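Local coordinates for trigger factor (Thermotoga maritima, PDB 2NSA), which probably acts as a ribosome-associated chaperone and peptidyl-prolyl cis-trans isomerase, the piece described being its C-terminal, all-helical chaperone domain, at residues A[30-33]-A[34-38]; A[97-100]-A[101-105]; A[151-154]-A[155-159]. One frame throughout, in Å; residues are numbered along the deposited sequence.

Contact 1: A[30-33]-A[34-38]; sequences REQL and LEKLP
Leu-33 holds its CG opposite the backbone N (chi1 179°), whereas Leu-37 has its CG beside its own N (chi1 -79°), which brings that atom back over the carbonyl O of Leu-33, 3.1 Å away. The two leucines are an i, i+4 pair where helix 25-36 runs on into the 3-10 segment 37-38, in the C-terminal chaperone domain of trigger factor. Their side chains cross at a slant, the CD1 methyl of Leu-33 lying 4.2 Å from CG of Leu-37.

The backbone ladder changes toward the C-terminal end. Leu-34 N bonds to Arg-30 O at 2.8 Å and nearly straight, but the later bonds, Glu-35 N to Glu-31 O and Lys-36 N to Gln-32 O, are longer and more bent. Leu-33 O then takes two donors: Leu-37 N at 3.0 Å, and Lys-36 N through a weak i+3 bond. The second grip accompanies the passage into the 3-10 segment.

The buried leucines continue into the domain core, Leu-33 against Leu-9 of helix 6-12 and Leu-156 of helix 140-160, and Leu-37 against Val-97 of helix 77-105. Arg-30 turns its guanidinium away from this turn to a salt bridge with Asp-157.

On the exposed face, Glu-31 and Glu-35 hold their carboxylates apart, OE2 to OE2 5.5 Å, a spacing at which like charges would be expected to repel mildly. One water sits between them and donates to both, 3.2 Å from Glu-31 OE2 and 3.2 Å from Glu-35 OE2.

Contact 2: A[97-100]-A[101-105]; sequences VIEV and LAQEK
Val-97 and Leu-101 lie side by side and point the same way, with CG1 of the valine 3.8 Å from CD1 of the leucine. This is an i, i+4 apolar pair near the C-terminal end of the long helix 77-105 in the chaperone domain. Leu-101 has its CG beside the backbone N (chi1 -71°), which folds the isobutyl group back over the previous turn and sets CG 3.2 Å from Val-97 O.

Two further pairs, also one turn apart, mix polar and apolar groups. The CG1 methyl of Val-100 is 3.7 Å from OE2 of Glu-104, while CG of Glu-104 lies against the carbonyl O of Val-100. Around the helix, Gln-103 leans back toward Glu-99, its amide NE2 4.1 Å from CG of Glu-99; the amide and the carboxylate planes are turned 38° apart.

Beneath these side chains the regular i to i+4 ladder fixes their spacing. Leu-101 N bonds to Val-97 O, Ala-102 N to Ile-98 O at 2.9 Å, and Gln-103 N to Glu-99 O. Glu-104 N to Val-100 O is the shortest of the four at 2.8 Å, with an N-H...O angle of 162°.

Farther out, the buried face meets other parts of the fold. Ile-98 rests on Trp-148, Leu-101 on Leu-159 and Ala-102 on Val-155, all of helix 140-160, while Val-97 touches Ile-40 and Val-41.

Val-97 and Leu-101 pack apolar on apolar, and no polar side-chain atom is paired with another between the two segments, the hydrogen bonding being left to the backbone. Buried Val-97, Ile-98, Leu-101 and Ala-102 give the helix its apolar packing face, while Glu-99, Gln-103 and Glu-104 lie on its exposed side.

Contact 3: A[151-154]-A[155-159]; sequences LKRK and VLDLL
Residues 151-159 run as uninterrupted alpha helix, and four i to i+4 bonds join the two segments: Val-155 N to Leu-151 O, Leu-156 N to Lys-152 O, Asp-157 N to Arg-153 O and Leu-158 N to Lys-154 O. Their lengths stay between 2.9 and 3.0 Å, and the one from Leu-156 N to Lys-152 O is the straightest.

On this ladder Lys-152 and Leu-156 lie alongside each other, pointing the same way, with CG of the lysine 4.0 Å from CD1 of the leucine. The lysine's aliphatic chain thereby extends the apolar surface. Helix 140-160 packs against both helix 25-36 and helix 77-105 in this all-helical chaperone domain: Leu-156 meets Leu-34, and Val-155 meets Leu-101.

Arg-153 and Asp-157 come together with their flat groups turned 37° apart. Bends at chi2 and chi3 (55° and 74°) curl the arginine so that its CD methylene, 3.6 Å from Asp-157 OD1, does the touching. The charged atoms stay separate, Arg-153 NE being 4.7 Å from Asp-157 OD1. That oxygen instead forms a salt bridge with Arg-30 of helix 25-36. Losing the carboxylate to an alanine here is likely to leave the guanidinium of Arg-30 without this acid partner, beside the like charge of Arg-153. NH1 of Arg-153 is bound to a sulfate ion, probably from the crystallisation liquor, and NZ of Lys-154 reaches Glu-113.

Overall arrangement
The three contacts follow one another along the chain, on helix 25-36, helix 77-105 and helix 140-160, and all belong to the C-terminal chaperone domain. Their centres are about 15 Å apart for contacts 1 and 2, 12 Å for contacts 1 and 3, and 9 Å for contacts 2 and 3. Each helix touches the other two. Leu-34 CD2 lies 4.1 Å from Ile-98 CD1 and 3.7 Å from Lys-152 CE, and Ile-98 CD1 lies 3.8 Å from Lys-152 CE. A salt bridge adds a polar tie between contacts 1 and 3. Helices distant in sequence are thus joined at a shared, largely apolar junction within the domain.

Contact 1: A[30-33]-A[34-38]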
ATOM      1  N   ARG A  30      -6.650  -4.900  -6.588  1.00 42.20           N
ATOM      2  CA  ARG A  30      -5.953  -4.226  -5.497  1.00 41.17           C
ATOM      3  C   ARG A  30      -5.236  -2.992  -6.016  1.00 39.83           C
ATOM      4  O   ARG A  30      -5.273  -1.932  -5.393  1.00 39.33           O
ATOM      5  CB  ARG A  30      -4.937  -5.163  -4.840  1.00 42.19           C
ATOM      6  CG  ARG A  30      -5.556  -6.244  -3.981  1.00 44.69           C
ATOM      7  CD  ARG A  30      -4.519  -7.267  -3.568  1.00 46.25           C
ATOM      8  NE  ARG A  30      -5.142  -8.543  -3.228  1.00 49.53           N
ATOM      9  CZ  ARG A  30      -4.500  -9.706  -3.199  1.00 51.07           C
ATOM     10  NH1 ARG A  30      -3.205  -9.760  -3.486  1.00 50.59           N
ATOM     11  NH2 ARG A  30      -5.157 -10.820  -2.902  1.00 50.88           N
ATOM     12  N   GLU A  31      -4.589  -3.134  -7.167  1.00 39.28           N
ATOM     13  CA  GLU A  31      -3.850  -2.034  -7.772  1.00 37.81           C
ATOM     14  C   GLU A  31      -4.727  -0.807  -8.024  1.00 36.80           C
ATOM     15  O   GLU A  31      -4.395   0.294  -7.588  1.00 35.38           O
ATOM     16  CB  GLU A  31      -3.210  -2.498  -9.083  1.00 40.28           C
ATOM     17  CG  GLU A  31      -2.144  -1.565  -9.628  1.00 43.83           C
ATOM     18  CD  GLU A  31      -1.505  -2.090 -10.901  1.00 46.29           C
ATOM     19  OE1 GLU A  31      -1.097  -3.272 -10.919  1.00 47.92           O
ATOM     20  OE2 GLU A  31      -1.400  -1.321 -11.882  1.00 48.04           O
ATOM     21  N   GLN A  32      -5.846  -0.987  -8.721  1.00 35.88           N
ATOM     22  CA  GLN A  32      -6.727   0.141  -9.008  1.00 35.27           C
ATOM     23  C   GLN A  32      -7.366   0.680  -7.735  1.00 33.07           C
ATOM     24  O   GLN A  32      -7.591   1.884  -7.604  1.00 31.46           O
ATOM     25  CB  GLN A  32      -7.815  -0.262 -10.011  1.00 38.63           C
ATOM     26  CG  GLN A  32      -8.714   0.897 -10.432  1.00 43.34           C
ATOM     27  CD  GLN A  32      -9.566   0.579 -11.651  1.00 46.57           C
ATOM     28  OE1 GLN A  32     -10.343  -0.377 -11.650  1.00 49.57           O
ATOM     29  NE2 GLN A  32      -9.422   1.385 -12.699  1.00 48.79           N
ATOM     30  N   LEU A  33      -7.659  -0.213  -6.796  1.00 31.59           N
ATOM     31  CA  LEU A  33      -8.259   0.194  -5.533  1.00 29.14           C
ATOM     32  C   LEU A  33      -7.294   1.112  -4.791  1.00 27.72           C
ATOM     33  O   LEU A  33      -7.671   2.195  -4.342  1.00 28.83           O
ATOM     34  CB  LEU A  33      -8.577  -1.035  -4.679  1.00 29.03           C
ATOM     35  CG  LEU A  33      -9.192  -0.766  -3.304  1.00 28.97           C
ATOM     36  CD1 LEU A  33     -10.444   0.081  -3.446  1.00 27.62           C
ATOM     37  CD2 LEU A  33      -9.505  -2.096  -2.634  1.00 27.33           C
ATOM     38  N   LEU A  34      -6.041   0.681  -4.679  1.00 24.62           N
ATOM     39  CA  LEU A  34      -5.017   1.466  -3.996  1.00 25.60           C
ATOM     40  C   LEU A  34      -4.772   2.805  -4.677  1.00 26.62           C
ATOM     41  O   LEU A  34      -4.542   3.819  -4.019  1.00 26.68           O
ATOM     42  CB  LEU A  34      -3.696   0.691  -3.941  1.00 25.72           C
ATOM     43  CG  LEU A  34      -3.590  -0.475  -2.962  1.00 27.40           C
ATOM     44  CD1 LEU A  34      -2.251  -1.171  -3.148  1.00 29.34           C
ATOM     45  CD2 LEU A  34      -3.741   0.034  -1.534  1.00 27.57           C
ATOM     46  N   GLU A  35      -4.816   2.805  -6.002  1.00 27.46           N
ATOM     47  CA  GLU A  35      -4.584   4.021  -6.763  1.00 27.83           C
ATOM     48  C   GLU A  35      -5.663   5.077  -6.557  1.00 26.95           C
ATOM     49  O   GLU A  35      -5.377   6.275  -6.564  1.00 25.99           O
ATOM     50  CB  GLU A  35      -4.475   3.684  -8.249  1.00 32.57           C
ATOM     51  CG  GLU A  35      -4.238   4.886  -9.140  1.00 38.08           C
ATOM     52  CD  GLU A  35      -4.098   4.507 -10.601  1.00 42.68           C
ATOM     53  OE1 GLU A  35      -3.882   5.416 -11.430  1.00 46.23           O
ATOM     54  OE2 GLU A  35      -4.201   3.301 -10.919  1.00 45.19           O
ATOM     55  N   LYS A  36      -6.900   4.638  -6.356  1.00 24.80           N
ATOM     56  CA  LYS A  36      -8.007   5.572  -6.184  1.00 24.49           C
ATOM     57  C   LYS A  36      -8.316   5.961  -4.743  1.00 22.93           C
ATOM     58  O   LYS A  36      -8.892   7.020  -4.496  1.00 21.65           O
ATOM     59  CB  LYS A  36      -9.268   5.003  -6.841  1.00 27.74           C
ATOM     60  CG  LYS A  36      -9.166   4.849  -8.350  1.00 30.80           C
ATOM     61  CD  LYS A  36      -8.900   6.187  -9.025  1.00 33.85           C
ATOM     62  CE  LYS A  36      -8.878   6.048 -10.541  1.00 35.75           C
ATOM     63  NZ  LYS A  36      -8.617   7.345 -11.219  1.00 36.94           N
ATOM     64  N   LEU A  37      -7.924   5.118  -3.793  1.00 22.27           N
ATOM     65  CA  LEU A  37      -8.191   5.393  -2.384  1.00 21.14           C
ATOM     66  C   LEU A  37      -7.817   6.795  -1.885  1.00 20.00           C
ATOM     67  O   LEU A  37      -8.573   7.403  -1.134  1.00 19.63           O
ATOM     68  CB  LEU A  37      -7.523   4.328  -1.501  1.00 21.17           C
ATOM     69  CG  LEU A  37      -8.266   2.988  -1.402  1.00 22.43           C
ATOM     70  CD1 LEU A  37      -7.448   1.991  -0.585  1.00 22.86           C
ATOM     71  CD2 LEU A  37      -9.631   3.212  -0.751  1.00 22.87           C
ATOM     72  N   PRO A  38      -6.657   7.335  -2.297  1.00 21.08           N
ATOM     73  CA  PRO A  38      -6.272   8.674  -1.831  1.00 22.21           C
ATOM     74  C   PRO A  38      -7.301   9.770  -2.119  1.00 23.60           C
ATOM     75  O   PRO A  38      -7.337  10.793  -1.436  1.00 23.95           O
ATOM     76  CB  PRO A  38      -4.956   8.937  -2.566  1.00 21.88           C
ATOM     77  CG  PRO A  38      -4.399   7.577  -2.778  1.00 21.45           C
ATOM     78  CD  PRO A  38      -5.616   6.766  -3.168  1.00 21.18           C
TER
HETATM   79  O   HOH W   1      -4.179   0.212 -11.838  1.00 52.11           O

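Contact 2: A[97-100]-A[101-105]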
ATOM      1  N   VAL A  97      -6.439   6.213   5.045  1.00 12.45           N
ATOM      2  CA  VAL A  97      -7.699   5.575   4.643  1.00 13.53           C
ATOM      3  C   VAL A  97      -7.722   4.100   5.042  1.00 13.94           C
ATOM      4  O   VAL A  97      -8.725   3.598   5.566  1.00 13.63           O
ATOM      5  CB  VAL A  97      -7.929   5.678   3.111  1.00 16.25           C
ATOM      6  CG1 VAL A  97      -9.206   4.927   2.720  1.00 22.77           C
ATOM      7  CG2 VAL A  97      -8.037   7.130   2.706  1.00 21.36           C
ATOM      8  N   ILE A  98      -6.613   3.407   4.806  1.00 11.51           N
ATOM      9  CA  ILE A  98      -6.521   1.986   5.133  1.00 12.80           C
ATOM     10  C   ILE A  98      -6.626   1.762   6.633  1.00 12.98           C
ATOM     11  O   ILE A  98      -7.353   0.867   7.098  1.00 12.46           O
ATOM     12  CB  ILE A  98      -5.202   1.382   4.585  1.00 13.63           C
ATOM     13  CG1 ILE A  98      -5.279   1.333   3.057  1.00 16.73           C
ATOM     14  CG2 ILE A  98      -4.972  -0.018   5.148  1.00 15.88           C
ATOM     15  CD1 ILE A  98      -3.950   1.183   2.362  1.00 19.59           C
ATOM     16  N   GLU A  99      -5.918   2.588   7.394  1.00 11.63           N
ATOM     17  CA  GLU A  99      -5.939   2.467   8.851  1.00 13.24           C
ATOM     18  C   GLU A  99      -7.351   2.710   9.390  1.00 14.79           C
ATOM     19  O   GLU A  99      -7.838   1.957  10.243  1.00 14.28           O
ATOM     20  CB  GLU A  99      -4.942   3.448   9.481  1.00 16.13           C
ATOM     21  CG  GLU A  99      -4.666   3.153  10.942  1.00 21.04           C
ATOM     22  CD  GLU A  99      -3.417   3.851  11.454  1.00 20.97           C
ATOM     23  OE1 GLU A  99      -2.289   3.390  11.146  1.00 20.60           O
ATOM     24  OE2 GLU A  99      -3.569   4.863  12.158  1.00 20.14           O
ATOM     25  N   VAL A 100      -8.013   3.741   8.875  1.00 13.53           N
ATOM     26  CA  VAL A 100      -9.370   4.054   9.309  1.00 15.03           C
ATOM     27  C   VAL A 100     -10.340   2.944   8.924  1.00 14.51           C
ATOM     28  O   VAL A 100     -11.211   2.589   9.718  1.00 16.25           O
ATOM     29  CB  VAL A 100      -9.870   5.388   8.718  1.00 14.94           C
ATOM     30  CG1 VAL A 100     -11.364   5.566   9.006  1.00 17.40           C
ATOM     31  CG2 VAL A 100      -9.102   6.543   9.347  1.00 16.78           C
ATOM     32  N   LEU A 101     -10.211   2.399   7.718  1.00 11.63           N
ATOM     33  CA  LEU A 101     -11.121   1.325   7.324  1.00 13.93           C
ATOM     34  C   LEU A 101     -10.896   0.103   8.207  1.00 14.20           C
ATOM     35  O   LEU A 101     -11.850  -0.600   8.552  1.00 15.76           O
ATOM     36  CB  LEU A 101     -10.944   0.956   5.845  1.00 14.57           C
ATOM     37  CG  LEU A 101     -11.464   2.039   4.890  1.00 17.68           C
ATOM     38  CD1 LEU A 101     -11.046   1.737   3.459  1.00 19.83           C
ATOM     39  CD2 LEU A 101     -12.986   2.118   5.002  1.00 21.02           C
ATOM     40  N   ALA A 102      -9.651  -0.151   8.598  1.00 12.89           N
ATOM     41  CA  ALA A 102      -9.391  -1.306   9.452  1.00 14.44           C
ATOM     42  C   ALA A 102     -10.103  -1.097  10.782  1.00 15.36           C
ATOM     43  O   ALA A 102     -10.711  -2.022  11.320  1.00 16.65           O
ATOM     44  CB  ALA A 102      -7.894  -1.494   9.675  1.00 14.70           C
ATOM     45  N   GLN A 103     -10.042   0.120  11.312  1.00 15.09           N
ATOM     46  CA  GLN A 103     -10.710   0.399  12.579  1.00 16.75           C
ATOM     47  C   GLN A 103     -12.224   0.313  12.411  1.00 18.19           C
ATOM     48  O   GLN A 103     -12.913  -0.258  13.257  1.00 18.64           O
ATOM     49  CB  GLN A 103     -10.319   1.786  13.097  1.00 17.35           C
ATOM     50  CG  GLN A 103      -8.824   1.952  13.257  1.00 20.81           C
ATOM     51  CD  GLN A 103      -8.421   3.379  13.534  1.00 18.73           C
ATOM     52  OE1 GLN A 103      -9.168   4.310  13.256  1.00 21.35           O
ATOM     53  NE2 GLN A 103      -7.218   3.560  14.070  1.00 22.21           N
ATOM     54  N   GLU A 104     -12.749   0.860  11.322  1.00 14.19           N
ATOM     55  CA  GLU A 104     -14.190   0.817  11.109  1.00 17.11           C
ATOM     56  C   GLU A 104     -14.715  -0.593  10.889  1.00 17.94           C
ATOM     57  O   GLU A 104     -15.854  -0.895  11.246  1.00 18.19           O
ATOM     58  CB  GLU A 104     -14.590   1.703   9.932  1.00 17.93           C
ATOM     59  CG  GLU A 104     -14.328   3.172  10.187  1.00 20.69           C
ATOM     60  CD  GLU A 104     -14.779   4.051   9.050  1.00 25.05           C
ATOM     61  OE1 GLU A 104     -14.897   3.549   7.915  1.00 26.93           O
ATOM     62  OE2 GLU A 104     -15.003   5.252   9.295  1.00 28.99           O
ATOM     63  N   LYS A 105     -13.886  -1.455  10.312  1.00 16.50           N
ATOM     64  CA  LYS A 105     -14.288  -2.832  10.040  1.00 18.22           C
ATOM     65  C   LYS A 105     -13.942  -3.831  11.136  1.00 17.12           C
ATOM     66  O   LYS A 105     -14.294  -5.010  11.032  1.00 18.94           O
ATOM     67  CB  LYS A 105     -13.668  -3.299   8.726  1.00 18.75           C
ATOM     68  CG  LYS A 105     -14.254  -2.611   7.512  1.00 20.23           C
ATOM     69  CD  LYS A 105     -13.635  -3.150   6.247  1.00 22.22           C
ATOM     70  CE  LYS A 105     -14.507  -2.826   5.057  1.00 23.48           C
ATOM     71  NZ  LYS A 105     -15.863  -3.421   5.244  1.00 24.70           N
TER

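Contact 3: A[151-154]-A[155-159]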
ATOM      1  N   LEU A 151      -2.378  -6.265   7.646  1.00 14.18           N
ATOM      2  CA  LEU A 151      -3.593  -5.480   7.854  1.00 13.44           C
ATOM      3  C   LEU A 151      -4.096  -4.867   6.552  1.00 14.55           C
ATOM      4  O   LEU A 151      -5.283  -4.948   6.231  1.00 14.44           O
ATOM      5  CB  LEU A 151      -3.331  -4.364   8.872  1.00 14.04           C
ATOM      6  CG  LEU A 151      -4.541  -3.542   9.304  1.00 14.81           C
ATOM      7  CD1 LEU A 151      -5.384  -4.388  10.270  1.00 19.63           C
ATOM      8  CD2 LEU A 151      -4.088  -2.275  10.009  1.00 16.15           C
ATOM      9  N   LYS A 152      -3.185  -4.241   5.815  1.00 12.44           N
ATOM     10  CA  LYS A 152      -3.505  -3.604   4.547  1.00 13.10           C
ATOM     11  C   LYS A 152      -4.061  -4.616   3.555  1.00 14.13           C
ATOM     12  O   LYS A 152      -5.057  -4.343   2.881  1.00 13.87           O
ATOM     13  CB  LYS A 152      -2.243  -2.944   3.991  1.00 14.37           C
ATOM     14  CG  LYS A 152      -2.385  -2.333   2.620  1.00 16.47           C
ATOM     15  CD  LYS A 152      -1.094  -1.606   2.267  1.00 19.18           C
ATOM     16  CE  LYS A 152      -1.176  -0.916   0.933  1.00 20.84           C
ATOM     17  NZ  LYS A 152       0.154  -0.343   0.576  1.00 21.81           N
ATOM     18  N   ARG A 153      -3.436  -5.788   3.472  1.00 13.20           N
ATOM     19  CA  ARG A 153      -3.915  -6.814   2.552  1.00 15.21           C
ATOM     20  C   ARG A 153      -5.329  -7.254   2.917  1.00 14.98           C
ATOM     21  O   ARG A 153      -6.172  -7.435   2.038  1.00 14.95           O
ATOM     22  CB  ARG A 153      -2.987  -8.038   2.546  1.00 18.70           C
ATOM     23  CG  ARG A 153      -3.448  -9.143   1.597  1.00 22.98           C
ATOM     24  CD  ARG A 153      -3.642  -8.626   0.169  1.00 30.58           C
ATOM     25  NE  ARG A 153      -2.386  -8.369  -0.531  1.00 34.41           N
ATOM     26  CZ  ARG A 153      -1.539  -9.313  -0.933  1.00 36.61           C
ATOM     27  NH1 ARG A 153      -1.806 -10.593  -0.706  1.00 36.83           N
ATOM     28  NH2 ARG A 153      -0.428  -8.976  -1.577  1.00 36.43           N
ATOM     29  N   LYS A 154      -5.597  -7.412   4.207  1.00 15.35           N
ATOM     30  CA  LYS A 154      -6.924  -7.835   4.631  1.00 16.24           C
ATOM     31  C   LYS A 154      -7.973  -6.773   4.320  1.00 14.64           C
ATOM     32  O   LYS A 154      -9.066  -7.092   3.860  1.00 14.99           O
ATOM     33  CB  LYS A 154      -6.908  -8.182   6.122  1.00 18.03           C
ATOM     34  CG  LYS A 154      -6.087  -9.438   6.386  1.00 21.15           C
ATOM     35  CD  LYS A 154      -5.610  -9.561   7.816  1.00 28.46           C
ATOM     36  CE  LYS A 154      -6.761  -9.700   8.773  1.00 27.09           C
ATOM     37  NZ  LYS A 154      -6.279 -10.094  10.125  1.00 23.44           N
ATOM     38  N   VAL A 155      -7.638  -5.508   4.547  1.00 13.14           N
ATOM     39  CA  VAL A 155      -8.582  -4.439   4.263  1.00 14.58           C
ATOM     40  C   VAL A 155      -8.866  -4.363   2.765  1.00 15.04           C
ATOM     41  O   VAL A 155     -10.024  -4.266   2.354  1.00 14.96           O
ATOM     42  CB  VAL A 155      -8.060  -3.076   4.779  1.00 13.86           C
ATOM     43  CG1 VAL A 155      -8.970  -1.943   4.305  1.00 15.69           C
ATOM     44  CG2 VAL A 155      -8.009  -3.096   6.302  1.00 15.67           C
ATOM     45  N   LEU A 156      -7.823  -4.420   1.942  1.00 14.11           N
ATOM     46  CA  LEU A 156      -8.035  -4.361   0.497  1.00 15.15           C
ATOM     47  C   LEU A 156      -8.881  -5.536   0.003  1.00 15.40           C
ATOM     48  O   LEU A 156      -9.810  -5.345  -0.786  1.00 16.69           O
ATOM     49  CB  LEU A 156      -6.697  -4.347  -0.243  1.00 16.04           C
ATOM     50  CG  LEU A 156      -5.834  -3.117   0.054  1.00 15.01           C
ATOM     51  CD1 LEU A 156      -4.480  -3.319  -0.611  1.00 17.09           C
ATOM     52  CD2 LEU A 156      -6.504  -1.844  -0.445  1.00 17.38           C
ATOM     53  N   ASP A 157      -8.570  -6.744   0.469  1.00 14.62           N
ATOM     54  CA  ASP A 157      -9.324  -7.926   0.048  1.00 16.17           C
ATOM     55  C   ASP A 157     -10.797  -7.808   0.431  1.00 16.20           C
ATOM     56  O   ASP A 157     -11.679  -8.135  -0.365  1.00 19.05           O
ATOM     57  CB  ASP A 157      -8.721  -9.193   0.651  1.00 16.92           C
ATOM     58  CG  ASP A 157      -7.423  -9.608  -0.034  1.00 19.00           C
ATOM     59  OD1 ASP A 157      -7.054  -8.978  -1.043  1.00 21.20           O
ATOM     60  OD2 ASP A 157      -6.781 -10.567   0.435  1.00 25.98           O
ATOM     61  N   LEU A 158     -11.066  -7.343   1.647  1.00 16.39           N
ATOM     62  CA  LEU A 158     -12.449  -7.181   2.093  1.00 17.91           C
ATOM     63  C   LEU A 158     -13.198  -6.186   1.213  1.00 19.41           C
ATOM     64  O   LEU A 158     -14.352  -6.418   0.842  1.00 21.33           O
ATOM     65  CB  LEU A 158     -12.494  -6.714   3.550  1.00 19.04           C
ATOM     66  CG  LEU A 158     -12.213  -7.772   4.616  1.00 21.40           C
ATOM     67  CD1 LEU A 158     -11.999  -7.096   5.966  1.00 21.99           C
ATOM     68  CD2 LEU A 158     -13.386  -8.750   4.688  1.00 24.36           C
ATOM     69  N   LEU A 159     -12.561  -5.068   0.882  1.00 18.84           N
ATOM     70  CA  LEU A 159     -13.223  -4.085   0.037  1.00 17.49           C
ATOM     71  C   LEU A 159     -13.533  -4.673  -1.336  1.00 20.81           C
ATOM     72  O   LEU A 159     -14.640  -4.512  -1.848  1.00 20.11           O
ATOM     73  CB  LEU A 159     -12.362  -2.827  -0.118  1.00 19.35           C
ATOM     74  CG  LEU A 159     -12.140  -2.003   1.152  1.00 19.34           C
ATOM     75  CD1 LEU A 159     -11.185  -0.856   0.837  1.00 21.06           C
ATOM     76  CD2 LEU A 159     -13.467  -1.467   1.683  1.00 21.49           C
TER